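Local atomic coordinates of transcriptional regulator (Rhodococcus sp., PDB entry 2O0Y), a protein that probably binds DNA through a winged helix-turn-helix domain and regulates transcription as a two-domain member of the IclR family. Residues G79-M82 against L83-V86; R104-S107 against A108-E112; C130-A134 against T135-V139; K185-D188 against G189-G193; L212-S215 against H216-V220. All coordinates share one frame; numbering follows the deposited sequence.

Interaction 1. Residues G79-M82 against L83-V86; sequences GPEM and LRWV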
loop_
_atom_site.group_PDB
_atom_site.type_symbol
_atom_site.label_atom_id
_atom_site.label_comp_id
_atom_site.label_asym_id
_atom_site.label_seq_id
_atom_site.Cartn_x
_atom_site.Cartn_y
_atom_site.Cartn_z
ATOM N N GLY B 79 10.077 -7.714 -2.273
ATOM C CA GLY B 79 9.320 -8.120 -3.480
ATOM C C GLY B 79 7.830 -8.150 -3.230
ATOM O O GLY B 79 7.355 -7.826 -2.147
ATOM N N PRO B 80 7.053 -8.465 -4.268
ATOM C CA PRO B 80 5.590 -8.276 -4.230
ATOM C C PRO B 80 4.899 -9.098 -3.178
ATOM O O PRO B 80 3.809 -8.742 -2.722
ATOM C CB PRO B 80 5.147 -8.782 -5.626
ATOM C CG PRO B 80 6.378 -8.684 -6.486
ATOM C CD PRO B 80 7.565 -8.937 -5.581
ATOM N N GLU B 81 5.552 -10.187 -2.727
ATOM C CA GLU B 81 4.963 -10.957 -1.620
ATOM C C GLU B 81 4.579 -10.080 -0.484
ATOM O O GLU B 81 3.554 -10.259 0.169
ATOM C CB GLU B 81 5.944 -12.029 -1.136
ATOM C CG GLU B 81 5.560 -12.781 0.176
ATOM C CD GLU B 81 4.606 -13.930 0.013
ATOM O OE1 GLU B 81 4.037 -14.070 -1.070
ATOM O OE2 GLU B 81 4.365 -14.681 1.012
HETATM N N MSE B 82 5.452 -9.118 -0.182
HETATM C CA MSE B 82 5.249 -8.360 1.050
HETATM C C MSE B 82 3.969 -7.521 0.973
HETATM O O MSE B 82 3.447 -7.071 1.974
HETATM C CB MSE B 82 6.480 -7.443 1.332
HETATM C CG MSE B 82 7.839 -8.132 1.290
HETATM SE SE MSE B 82 7.823 -9.557 2.682
HETATM C CE MSE B 82 7.197 -8.418 4.044
ATOM N N LEU B 83 3.513 -7.243 -0.237
ATOM C CA LEU B 83 2.319 -6.409 -0.477
ATOM C C LEU B 83 1.070 -7.137 -0.030
ATOM O O LEU B 83 0.005 -6.534 0.117
ATOM C CB LEU B 83 2.202 -6.085 -1.983
ATOM C CG LEU B 83 3.329 -5.257 -2.611
ATOM C CD1 LEU B 83 3.027 -5.050 -4.110
ATOM C CD2 LEU B 83 3.417 -3.833 -1.879
ATOM N N ARG B 84 1.166 -8.442 0.176
ATOM C CA ARG B 84 -0.057 -9.166 0.542
ATOM C C ARG B 84 -0.508 -8.864 1.941
ATOM O O ARG B 84 -1.639 -9.240 2.308
ATOM C CB ARG B 84 0.102 -10.675 0.341
ATOM C CG ARG B 84 0.951 -11.354 1.379
ATOM C CD ARG B 84 1.422 -12.728 0.793
ATOM N NE ARG B 84 0.317 -13.687 0.818
ATOM C CZ ARG B 84 0.194 -14.754 0.024
ATOM N NH1 ARG B 84 1.068 -15.012 -0.913
ATOM N NH2 ARG B 84 -0.853 -15.543 0.159
ATOM N N TRP B 85 0.337 -8.170 2.738
ATOM C CA TRP B 85 -0.091 -7.744 4.104
ATOM C C TRP B 85 -0.470 -6.270 4.208
ATOM O O TRP B 85 -0.811 -5.787 5.287
ATOM C CB TRP B 85 0.945 -8.159 5.202
ATOM C CG TRP B 85 1.137 -9.664 5.275
ATOM C CD1 TRP B 85 0.261 -10.571 5.825
ATOM C CD2 TRP B 85 2.208 -10.437 4.701
ATOM N NE1 TRP B 85 0.736 -11.868 5.625
ATOM C CE2 TRP B 85 1.926 -11.801 4.949
ATOM C CE3 TRP B 85 3.344 -10.111 3.945
ATOM C CZ2 TRP B 85 2.793 -12.826 4.528
ATOM C CZ3 TRP B 85 4.222 -11.101 3.567
ATOM C CH2 TRP B 85 3.955 -12.456 3.870
ATOM N N VAL B 86 -0.419 -5.553 3.082
ATOM C CA VAL B 86 -0.756 -4.137 3.029
ATOM C C VAL B 86 -2.151 -3.851 3.507
ATOM O O VAL B 86 -2.330 -2.949 4.345
ATOM C CB VAL B 86 -0.532 -3.534 1.618
ATOM C CG1 VAL B 86 -1.211 -2.151 1.455
ATOM C CG2 VAL B 86 0.957 -3.429 1.366
#

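Interaction 2. Residues R104-S107 against A108-E112; sequences RQLS and ADTGE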
loop_
_atom_site.group_PDB
_atom_site.type_symbol
_atom_site.label_atom_id
_atom_site.label_comp_id
_atom_site.label_asym_id
_atom_site.label_seq_id
_atom_site.Cartn_x
_atom_site.Cartn_y
_atom_site.Cartn_z
ATOM N N ARG B 104 -7.350 11.742 23.752
ATOM C CA ARG B 104 -8.564 11.683 24.564
ATOM C C ARG B 104 -8.557 12.798 25.598
ATOM O O ARG B 104 -9.546 13.545 25.748
ATOM C CB ARG B 104 -8.704 10.286 25.227
ATOM C CG ARG B 104 -10.089 10.045 25.756
ATOM C CD ARG B 104 -10.153 8.787 26.624
ATOM N NE ARG B 104 -9.822 7.613 25.781
ATOM C CZ ARG B 104 -8.719 6.874 25.891
ATOM N NH1 ARG B 104 -8.566 5.854 25.057
ATOM N NH2 ARG B 104 -7.789 7.127 26.830
ATOM N N GLN B 105 -7.422 12.985 26.274
ATOM C CA GLN B 105 -7.352 14.061 27.260
ATOM C C GLN B 105 -7.496 15.458 26.617
ATOM O O GLN B 105 -8.163 16.354 27.148
ATOM C CB GLN B 105 -6.074 13.929 28.104
ATOM C CG GLN B 105 -6.004 14.913 29.271
ATOM C CD GLN B 105 -7.099 14.667 30.293
ATOM O OE1 GLN B 105 -7.370 13.522 30.653
ATOM N NE2 GLN B 105 -7.743 15.750 30.762
ATOM N N LEU B 106 -6.887 15.652 25.472
ATOM C CA LEU B 106 -7.023 16.900 24.693
ATOM C C LEU B 106 -8.489 17.142 24.380
ATOM O O LEU B 106 -8.973 18.278 24.487
ATOM C CB LEU B 106 -6.237 16.777 23.347
ATOM C CG LEU B 106 -6.300 18.039 22.486
ATOM C CD1 LEU B 106 -5.877 19.297 23.348
ATOM C CD2 LEU B 106 -5.451 17.858 21.213
ATOM N N SER B 107 -9.193 16.102 23.947
ATOM C CA SER B 107 -10.642 16.261 23.688
ATOM C C SER B 107 -11.394 16.700 24.949
ATOM O O SER B 107 -12.203 17.639 24.919
ATOM C CB SER B 107 -11.240 14.984 23.121
ATOM O OG SER B 107 -12.562 15.252 22.773
ATOM N N ALA B 108 -11.096 16.068 26.079
ATOM C CA ALA B 108 -11.705 16.452 27.364
ATOM C C ALA B 108 -11.339 17.879 27.744
ATOM O O ALA B 108 -12.176 18.629 28.267
ATOM C CB ALA B 108 -11.250 15.519 28.467
ATOM N N ASP B 109 -10.082 18.252 27.506
ATOM C CA ASP B 109 -9.559 19.555 27.956
ATOM C C ASP B 109 -10.118 20.684 27.072
ATOM O O ASP B 109 -10.321 21.796 27.541
ATOM C CB ASP B 109 -8.020 19.530 27.864
ATOM C CG ASP B 109 -7.352 18.792 29.040
ATOM O OD1 ASP B 109 -8.056 18.374 29.988
ATOM O OD2 ASP B 109 -6.097 18.647 29.028
ATOM N N THR B 110 -10.376 20.412 25.787
ATOM C CA THR B 110 -10.844 21.505 24.906
ATOM C C THR B 110 -12.359 21.466 24.666
ATOM O O THR B 110 -12.957 22.480 24.315
ATOM C CB THR B 110 -10.168 21.455 23.508
ATOM O OG1 THR B 110 -10.427 20.166 22.941
ATOM C CG2 THR B 110 -8.643 21.686 23.581
ATOM N N GLY B 111 -12.975 20.285 24.796
ATOM C CA GLY B 111 -14.404 20.136 24.513
ATOM C C GLY B 111 -14.678 19.901 23.038
ATOM O O GLY B 111 -15.845 19.859 22.596
ATOM N N GLU B 112 -13.592 19.714 22.265
ATOM C CA GLU B 112 -13.666 19.523 20.820
ATOM C C GLU B 112 -13.200 18.136 20.382
ATOM O O GLU B 112 -12.409 17.489 21.099
ATOM C CB GLU B 112 -12.835 20.589 20.094
ATOM C CG GLU B 112 -13.155 22.023 20.456
ATOM C CD GLU B 112 -14.574 22.448 20.212
ATOM O OE1 GLU B 112 -15.327 21.695 19.575
ATOM O OE2 GLU B 112 -14.915 23.594 20.600
#

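Interaction 3. Residues C130-A134 against T135-V139; sequences CESTA and TVRSV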
loop_
_atom_site.group_PDB
_atom_site.type_symbol
_atom_site.label_atom_id
_atom_site.label_comp_id
_atom_site.label_asym_id
_atom_site.label_seq_id
_atom_site.Cartn_x
_atom_site.Cartn_y
_atom_site.Cartn_z
ATOM N N CYS B 130 -10.793 11.249 18.498
ATOM C CA CYS B 130 -11.412 11.202 19.816
ATOM C C CYS B 130 -12.503 12.258 19.838
ATOM O O CYS B 130 -12.210 13.463 19.833
ATOM C CB CYS B 130 -10.388 11.514 20.906
ATOM S SG CYS B 130 -9.201 10.124 21.080
ATOM N N GLU B 131 -13.757 11.824 19.823
ATOM C CA GLU B 131 -14.855 12.780 19.771
ATOM C C GLU B 131 -15.094 13.368 21.142
ATOM O O GLU B 131 -14.937 12.687 22.162
ATOM C CB GLU B 131 -16.109 12.090 19.326
ATOM C CG GLU B 131 -16.161 11.792 17.798
ATOM C CD GLU B 131 -17.478 11.114 17.477
ATOM O OE1 GLU B 131 -18.523 11.758 17.644
ATOM O OE2 GLU B 131 -17.482 9.928 17.130
ATOM N N SER B 132 -15.504 14.623 21.187
ATOM C CA SER B 132 -15.926 15.210 22.448
ATOM C C SER B 132 -17.387 14.792 22.753
ATOM O O SER B 132 -18.031 14.111 21.961
ATOM C CB SER B 132 -15.778 16.731 22.421
ATOM O OG SER B 132 -16.865 17.397 21.789
ATOM N N THR B 133 -17.909 15.215 23.900
ATOM C CA THR B 133 -19.275 14.870 24.281
ATOM C C THR B 133 -20.239 16.001 23.939
ATOM O O THR B 133 -21.418 15.946 24.310
ATOM C CB THR B 133 -19.400 14.661 25.810
ATOM O OG1 THR B 133 -19.043 15.883 26.436
ATOM C CG2 THR B 133 -18.439 13.577 26.298
ATOM N N ALA B 134 -19.751 17.045 23.278
ATOM C CA ALA B 134 -20.598 18.222 23.013
ATOM C C ALA B 134 -21.661 17.769 22.028
ATOM O O ALA B 134 -21.401 16.901 21.221
ATOM C CB ALA B 134 -19.760 19.322 22.413
ATOM N N THR B 135 -22.865 18.289 22.113
ATOM C CA THR B 135 -23.947 17.829 21.199
ATOM C C THR B 135 -23.778 18.363 19.773
ATOM O O THR B 135 -24.230 17.727 18.804
ATOM C CB THR B 135 -25.305 18.212 21.697
ATOM O OG1 THR B 135 -25.371 19.633 21.812
ATOM C CG2 THR B 135 -25.580 17.585 23.073
ATOM N N VAL B 136 -23.137 19.530 19.650
ATOM C CA VAL B 136 -22.669 20.031 18.343
ATOM C C VAL B 136 -21.139 19.951 18.243
ATOM O O VAL B 136 -20.401 20.579 19.034
ATOM C CB VAL B 136 -23.203 21.473 18.060
ATOM C CG1 VAL B 136 -22.734 21.954 16.706
ATOM C CG2 VAL B 136 -24.708 21.500 18.124
ATOM N N ARG B 137 -20.641 19.131 17.325
ATOM C CA ARG B 137 -19.216 18.893 17.294
ATOM C C ARG B 137 -18.827 18.489 15.901
ATOM O O ARG B 137 -19.726 18.331 15.028
ATOM C CB ARG B 137 -18.830 17.827 18.321
ATOM C CG ARG B 137 -19.356 16.394 18.041
ATOM C CD ARG B 137 -18.900 15.500 19.180
ATOM N NE ARG B 137 -19.322 14.101 19.043
ATOM C CZ ARG B 137 -20.357 13.557 19.663
ATOM N NH1 ARG B 137 -21.181 14.272 20.441
ATOM N NH2 ARG B 137 -20.595 12.271 19.469
ATOM N N SER B 138 -17.518 18.363 15.658
ATOM C CA SER B 138 -17.038 17.783 14.393
ATOM C C SER B 138 -17.190 16.284 14.471
ATOM O O SER B 138 -16.802 15.644 15.463
ATOM C CB SER B 138 -15.533 18.049 14.114
ATOM O OG SER B 138 -15.019 16.969 13.296
ATOM N N VAL B 139 -17.769 15.708 13.431
ATOM C CA VAL B 139 -17.975 14.259 13.400
ATOM C C VAL B 139 -17.525 13.677 12.043
ATOM O O VAL B 139 -18.150 12.720 11.533
ATOM C CB VAL B 139 -19.458 13.917 13.696
ATOM C CG1 VAL B 139 -20.404 14.731 12.811
ATOM C CG2 VAL B 139 -19.716 12.461 13.511
#

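Interaction 4. Residues K185-D188 against G189-G193; sequences KVED and GRERG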
loop_
_atom_site.group_PDB
_atom_site.type_symbol
_atom_site.label_atom_id
_atom_site.label_comp_id
_atom_site.label_asym_id
_atom_site.label_seq_id
_atom_site.Cartn_x
_atom_site.Cartn_y
_atom_site.Cartn_z
ATOM N N LYS B 185 -0.404 30.813 2.610
ATOM C CA LYS B 185 -0.990 30.387 3.876
ATOM C C LYS B 185 -0.224 29.177 4.457
ATOM O O LYS B 185 0.009 29.123 5.667
ATOM C CB LYS B 185 -2.472 30.084 3.710
ATOM C CG LYS B 185 -3.306 31.290 3.207
ATOM C CD LYS B 185 -4.787 30.897 2.933
ATOM C CE LYS B 185 -4.904 29.670 1.997
ATOM N NZ LYS B 185 -6.274 29.067 1.867
ATOM N N VAL B 186 0.196 28.224 3.608
ATOM C CA VAL B 186 0.984 27.089 4.108
ATOM C C VAL B 186 2.266 27.612 4.786
ATOM O O VAL B 186 2.646 27.156 5.849
ATOM C CB VAL B 186 1.326 26.045 3.006
ATOM C CG1 VAL B 186 2.236 24.974 3.568
ATOM C CG2 VAL B 186 0.050 25.418 2.397
ATOM N N GLU B 187 2.923 28.571 4.158
ATOM C CA GLU B 187 4.119 29.196 4.730
ATOM C C GLU B 187 3.919 29.920 6.075
ATOM O O GLU B 187 4.769 29.826 6.967
ATOM C CB GLU B 187 4.746 30.175 3.714
ATOM C CG GLU B 187 6.041 29.663 3.157
ATOM C CD GLU B 187 7.046 29.343 4.252
ATOM O OE1 GLU B 187 7.464 30.300 4.969
ATOM O OE2 GLU B 187 7.403 28.140 4.390
ATOM N N ASP B 188 2.840 30.689 6.174
ATOM C CA ASP B 188 2.395 31.308 7.429
ATOM C C ASP B 188 2.245 30.245 8.542
ATOM O O ASP B 188 2.647 30.459 9.676
ATOM C CB ASP B 188 1.046 31.975 7.216
ATOM C CG ASP B 188 1.083 33.086 6.175
ATOM O OD1 ASP B 188 2.120 33.281 5.506
ATOM O OD2 ASP B 188 0.053 33.772 6.028
ATOM N N GLY B 189 1.689 29.090 8.207
ATOM C CA GLY B 189 1.640 27.998 9.179
ATOM C C GLY B 189 3.017 27.521 9.624
ATOM O O GLY B 189 3.196 27.106 10.767
ATOM N N ARG B 190 3.995 27.535 8.716
ATOM C CA ARG B 190 5.319 27.003 9.042
ATOM C C ARG B 190 5.999 27.919 10.079
ATOM O O ARG B 190 6.578 27.455 11.059
ATOM C CB ARG B 190 6.153 26.851 7.768
ATOM C CG ARG B 190 7.483 26.167 7.942
ATOM C CD ARG B 190 8.255 26.054 6.603
ATOM N NE ARG B 190 7.990 24.764 5.955
ATOM C CZ ARG B 190 7.245 24.595 4.866
ATOM N NH1 ARG B 190 6.677 25.639 4.250
ATOM N NH2 ARG B 190 7.087 23.377 4.377
ATOM N N GLU B 191 5.864 29.218 9.854
ATOM C CA GLU B 191 6.385 30.269 10.737
ATOM C C GLU B 191 5.751 30.225 12.116
ATOM O O GLU B 191 6.456 30.172 13.107
ATOM C CB GLU B 191 6.163 31.657 10.122
ATOM C CG GLU B 191 6.043 31.679 8.593
ATOM C CD GLU B 191 6.519 32.977 7.952
ATOM O OE1 GLU B 191 5.943 34.059 8.261
ATOM O OE2 GLU B 191 7.466 32.910 7.119
ATOM N N ARG B 192 4.419 30.219 12.168
ATOM C CA ARG B 192 3.658 30.234 13.435
ATOM C C ARG B 192 3.686 28.916 14.223
ATOM O O ARG B 192 3.677 28.933 15.461
ATOM C CB ARG B 192 2.211 30.579 13.138
ATOM C CG ARG B 192 1.372 30.890 14.354
ATOM C CD ARG B 192 0.041 31.403 13.899
ATOM N NE ARG B 192 -0.418 30.538 12.822
ATOM C CZ ARG B 192 -0.533 30.918 11.553
ATOM N NH1 ARG B 192 -0.260 32.191 11.213
ATOM N NH2 ARG B 192 -0.949 30.028 10.641
ATOM N N GLY B 193 3.682 27.796 13.504
ATOM C CA GLY B 193 3.757 26.465 14.109
ATOM C C GLY B 193 2.419 25.759 14.149
ATOM O O GLY B 193 2.320 24.632 14.621
#

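Interaction 5. Residues L212-S215 against H216-V220; sequences LVDS and HGTVV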
loop_
_atom_site.group_PDB
_atom_site.type_symbol
_atom_site.label_atom_id
_atom_site.label_comp_id
_atom_site.label_asym_id
_atom_site.label_seq_id
_atom_site.Cartn_x
_atom_site.Cartn_y
_atom_site.Cartn_z
ATOM N N LEU B 212 2.428 16.920 13.486
ATOM C CA LEU B 212 3.108 15.836 14.196
ATOM C C LEU B 212 4.255 15.399 13.291
ATOM O O LEU B 212 4.057 15.274 12.085
ATOM C CB LEU B 212 2.132 14.661 14.384
ATOM C CG LEU B 212 0.906 15.084 15.214
ATOM C CD1 LEU B 212 -0.070 13.867 15.208
ATOM C CD2 LEU B 212 1.366 15.423 16.630
ATOM N N VAL B 213 5.442 15.169 13.870
ATOM C CA VAL B 213 6.658 14.909 13.066
ATOM C C VAL B 213 7.311 13.569 13.413
ATOM O O VAL B 213 7.083 13.013 14.530
ATOM C CB VAL B 213 7.678 16.053 13.238
ATOM C CG1 VAL B 213 7.057 17.427 12.765
ATOM C CG2 VAL B 213 8.064 16.218 14.691
ATOM N N ASP B 214 8.078 13.021 12.460
ATOM C CA ASP B 214 8.934 11.894 12.776
ATOM C C ASP B 214 10.176 12.360 13.559
ATOM O O ASP B 214 10.310 13.548 13.871
ATOM C CB ASP B 214 9.325 11.117 11.514
ATOM C CG ASP B 214 10.054 11.952 10.527
ATOM O OD1 ASP B 214 10.592 13.024 10.917
ATOM O OD2 ASP B 214 10.114 11.535 9.365
ATOM N N SER B 215 11.039 11.429 13.939
ATOM C CA SER B 215 12.283 11.805 14.612
ATOM C C SER B 215 13.091 12.900 13.879
ATOM O O SER B 215 13.731 13.724 14.537
ATOM C CB SER B 215 13.183 10.585 14.795
ATOM O OG SER B 215 12.597 9.750 15.794
ATOM N N HIS B 216 13.067 12.883 12.537
ATOM C CA HIS B 216 13.788 13.868 11.712
ATOM C C HIS B 216 13.161 15.272 11.760
ATOM O O HIS B 216 13.865 16.280 11.573
ATOM C CB HIS B 216 13.902 13.391 10.260
ATOM C CG HIS B 216 14.674 14.332 9.382
ATOM N ND1 HIS B 216 16.057 14.407 9.399
ATOM C CD2 HIS B 216 14.257 15.282 8.506
ATOM C CE1 HIS B 216 16.455 15.325 8.536
ATOM N NE2 HIS B 216 15.388 15.877 7.987
ATOM N N GLY B 217 11.856 15.349 12.034
ATOM C CA GLY B 217 11.160 16.625 12.109
ATOM C C GLY B 217 10.281 16.798 10.886
ATOM O O GLY B 217 9.649 17.837 10.717
ATOM N N THR B 218 10.212 15.774 10.037
ATOM C CA THR B 218 9.307 15.806 8.890
ATOM C C THR B 218 7.838 15.670 9.357
ATOM O O THR B 218 7.541 14.846 10.230
ATOM C CB THR B 218 9.640 14.649 7.930
ATOM O OG1 THR B 218 11.015 14.740 7.491
ATOM C CG2 THR B 218 8.712 14.662 6.726
ATOM N N VAL B 219 6.933 16.466 8.781
ATOM C CA VAL B 219 5.496 16.411 9.156
ATOM C C VAL B 219 4.898 15.170 8.572
ATOM O O VAL B 219 4.899 15.005 7.343
ATOM C CB VAL B 219 4.757 17.684 8.656
ATOM C CG1 VAL B 219 3.237 17.664 9.009
ATOM C CG2 VAL B 219 5.428 18.942 9.259
ATOM N N VAL B 220 4.417 14.281 9.447
ATOM C CA VAL B 220 3.823 13.019 8.998
ATOM C C VAL B 220 2.320 12.991 9.261
ATOM O O VAL B 220 1.615 12.161 8.741
ATOM C CB VAL B 220 4.466 11.794 9.674
ATOM C CG1 VAL B 220 5.973 11.642 9.189
ATOM C CG2 VAL B 220 4.360 11.854 11.194
HETATM O O HOH W 1 11.839 12.311 7.266
#

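Interaction 1. Residues G79-M82 against L83-V86
Pro80 and Glu81 meet Leu83 and Arg84 in the helical turns that lead from the wing hairpin of the winged helix-turn-helix domain into helix 86-92, the connection toward the C-terminal domain. Successive bonds span three residues: Leu83 N donates to Pro80 O (2.9 Å), Arg84 N to Glu81 O (3.0 Å, nearly straight), and Trp85 N only weakly to Met82 O. Proline suits the start of such turns, where the lack of an N-H costs little.

Glu81 and Arg84 form a salt bridge across one turn. NH1 of Arg84 reaches Glu81 OE1 at 3.1 Å on the syn side, though 31° out of the carboxylate plane; the two planes are 58° apart, and NH1 alone bonds to the acid. With Arg84 CG between its backbone N and carbonyl carbon (chi1 74°), the first part of the chain lies over Glu81 O, and the bend at chi3 turns NH1 back to the acid. The Trp85 ring stands nearly perpendicular to the carboxylate and brings CH2 to within 3.6 Å of Glu81 OE2. With only a methyl group in place of the Glu81 side chain, as in alanine, Arg84 NH1 would probably lose its acceptor and a gap is likely to open beside Trp85.

The surroundings are those of a dimer interface: Trp85 NE1 makes a weak hydrogen bond to Leu29 O of the second subunit, and Trp85 packs on Met82 of that subunit. Met82 is selenomethionine, and its heavy atom makes a Met-aromatic contact at the edge of the Trp85 ring, with SE 4.0 Å from CZ3.

Interaction 2. Residues R104-S107 against A108-E112
The carbonyls of Gln105, Leu106 and Ser107 accept from the backbone N of Asp109, Thr110 and Gly111 in regular i to i+4 bonds at the C-terminal end of helix 97-110, which closes where Gly111 takes a positive phi. In that conformation a side chain would press on the preceding carbonyl, so glycine fits well. The helix belongs to the GAF-like C-terminal domain.

One turn apart on the outer side, Gln105 and Asp109 join by their polar ends. The Gln105 chain sets off with CG opposite the backbone N (chi1 -173°) and bends at chi2, which carries NE2 to Asp109 OD1 at 2.8 Å; the acceptor lies in the amide plane, yet the nitrogen sits above the carboxylate plane. On the inner side Leu106 CD1 touches Thr110 CG2 at 3.7 Å, and Leu106 also packs on helix 237-254 and strand 219-228.

Threonine does double duty here. Its OG1 donates to Leu106 O (2.8 Å), reached from the opposite face of the carbonyl plane to Thr110 N, and also accepts from Glu112 N in an ST turn (3.3 Å). The Glu112 carboxylate points elsewhere, to Arg231 and Tyr240, while its carbonyl O receives Ser107 OG at 2.8 Å.

Interaction 3. Residues C130-A134 against T135-V139
Glu131 and Arg137 make the ionic part of this contact, a salt bridge across a loop whose two limbs run 152° apart. Arg137 approaches side-on, so that NE and NH2 both close on one oxygen, Glu131 OE1, NE at 2.8 Å. NE uses the anti lone pair of OE1, whereas NH2 comes from above the carboxylate plane. OE1 lies in the guanidinium plane, and the two flat groups are turned 38° against each other.

The hydrogen bonds to backbone come next. Arg137 NH1 donates to Ala134 O at 2.8 Å, again in the guanidinium plane, so that three N-H groups pin its rotation. The chain leaves with CG between its backbone N and carbonyl carbon (chi1 67°) and then runs extended from CG to NE across the loop, a span that suits arginine. Ser132 OG accepts from Ala134 N in an ST turn (3.3 Å), and its stronger partner is Gly111 O.

Ser132 O lies over one guanidinium face, 3.0 Å above the plane and offset toward its rim, a polar contact that is not a hydrogen bond. In packing, Ser132 OG lies 3.8 Å from Arg137 CD.

The loop follows strand 123-130 of the C-terminal domain. Its Ser138 O is held by Thr113 OG1 at the start of strand 113-120, Val136 O by Arg231, and Ser132 packs on Ser107 of helix 97-110.

Interaction 4. Residues K185-D188 against G189-G193
Glu187 and Arg190 are tied by a salt bridge: NH1 of Arg190 stands 2.6 Å from Glu187 OE2, on the anti side of the carboxylate. Carboxylate and guanidinium are almost coplanar, only 6° apart, yet a single nitrogen does the gripping. The Arg190 chain runs out straight through chi2, its CG trans to N (chi1 -173°), and bends at chi3 to bring NH1 back across about one turn of the helix; CD also lies 3.2 Å from OE2.

Backbone bonds come next. Gly189 N donates to Lys185 O at 3.0 Å and Arg192 N to Asp188 O at 3.1 Å. That second carbonyl has further company, since the Arg192 guanidinium lays one face over Asp188 O, 3.5 Å from its plane. The charged end of Arg192 is engaged by Tyr194, through a hydrogen bond from NH2 to its carbonyl and a cation-pi contact.

Toward the interior, Val186 packs on Leu158 and Leu159, and Arg190 reaches Leu159 as well. Gly189 is buried, and a CB there would come close to Val186 O; its carbonyl accepts from Gly193 N at 2.9 Å. Gly193 has a positive phi, easily adopted without a side chain: a glycine-terminated alpha-helix, 178-192, leading into edge strand 195-198.

Interaction 5. Residues L212-S215 against H216-V220
The Asp214 carboxylate reaches across the bend to the backbone of Gly217 and Thr218. CG lies between the backbone N and carbonyl carbon (chi1 60°), which swings OD1 inward to accept from Gly217 N and Thr218 N, each at 2.9 Å. The first arrives nearly along the C-O axis of OD1, the second from above the carboxylate plane. Thr218 crosses the carboxylate obliquely, its CB 3.5 Å from OD2, and a water joins the two, donating to Asp214 OD2 at 2.8 Å and hydrogen-bonded to Thr218 OG1 at 2.6 Å.

The turn is type I with a G1 bulge, linking strands 205-213 and 219-228 as a hairpin. Gly217 has a positive phi, easy for glycine, and its N also meets Asp214 O, while Asp214 N donates to Thr218 O. Cut back to the methyl of an alanine, this residue would probably leave Thr218 N without its acceptor and Gly217 N with one fewer, and the bend freer to move.

Val213 and Val219 form a non-hydrogen-bonded pair on one face of the sheet, Val213 CG1 4.2 Å from Val219 CG2. Branched valines suit these strands. Val220 touches Asp214 through CG1, 4.1 Å from CB, and its N donates to Leu212 O.

The five contacts follow one another along the chain. Interaction 1 stands apart, its centre 26 Å from interaction 5 and about 38 Å from the others, because it belongs to the passage between the DNA-binding and C-terminal domains. Interactions 2 to 5 share the C-terminal domain. Interactions 2 and 3 touch, centres 10 Å apart, where the end of helix 97-110 meets the loop after strand 123-130: Gly111 O lies 2.8 Å from Ser132 OG. Interactions 4 and 5, 16 Å apart, are a helix end and a hairpin bend, leading into or joining strands of the same six-stranded antiparallel sheet. Interactions 2 to 5 all lie at turns, loops or helix ends around that sheet.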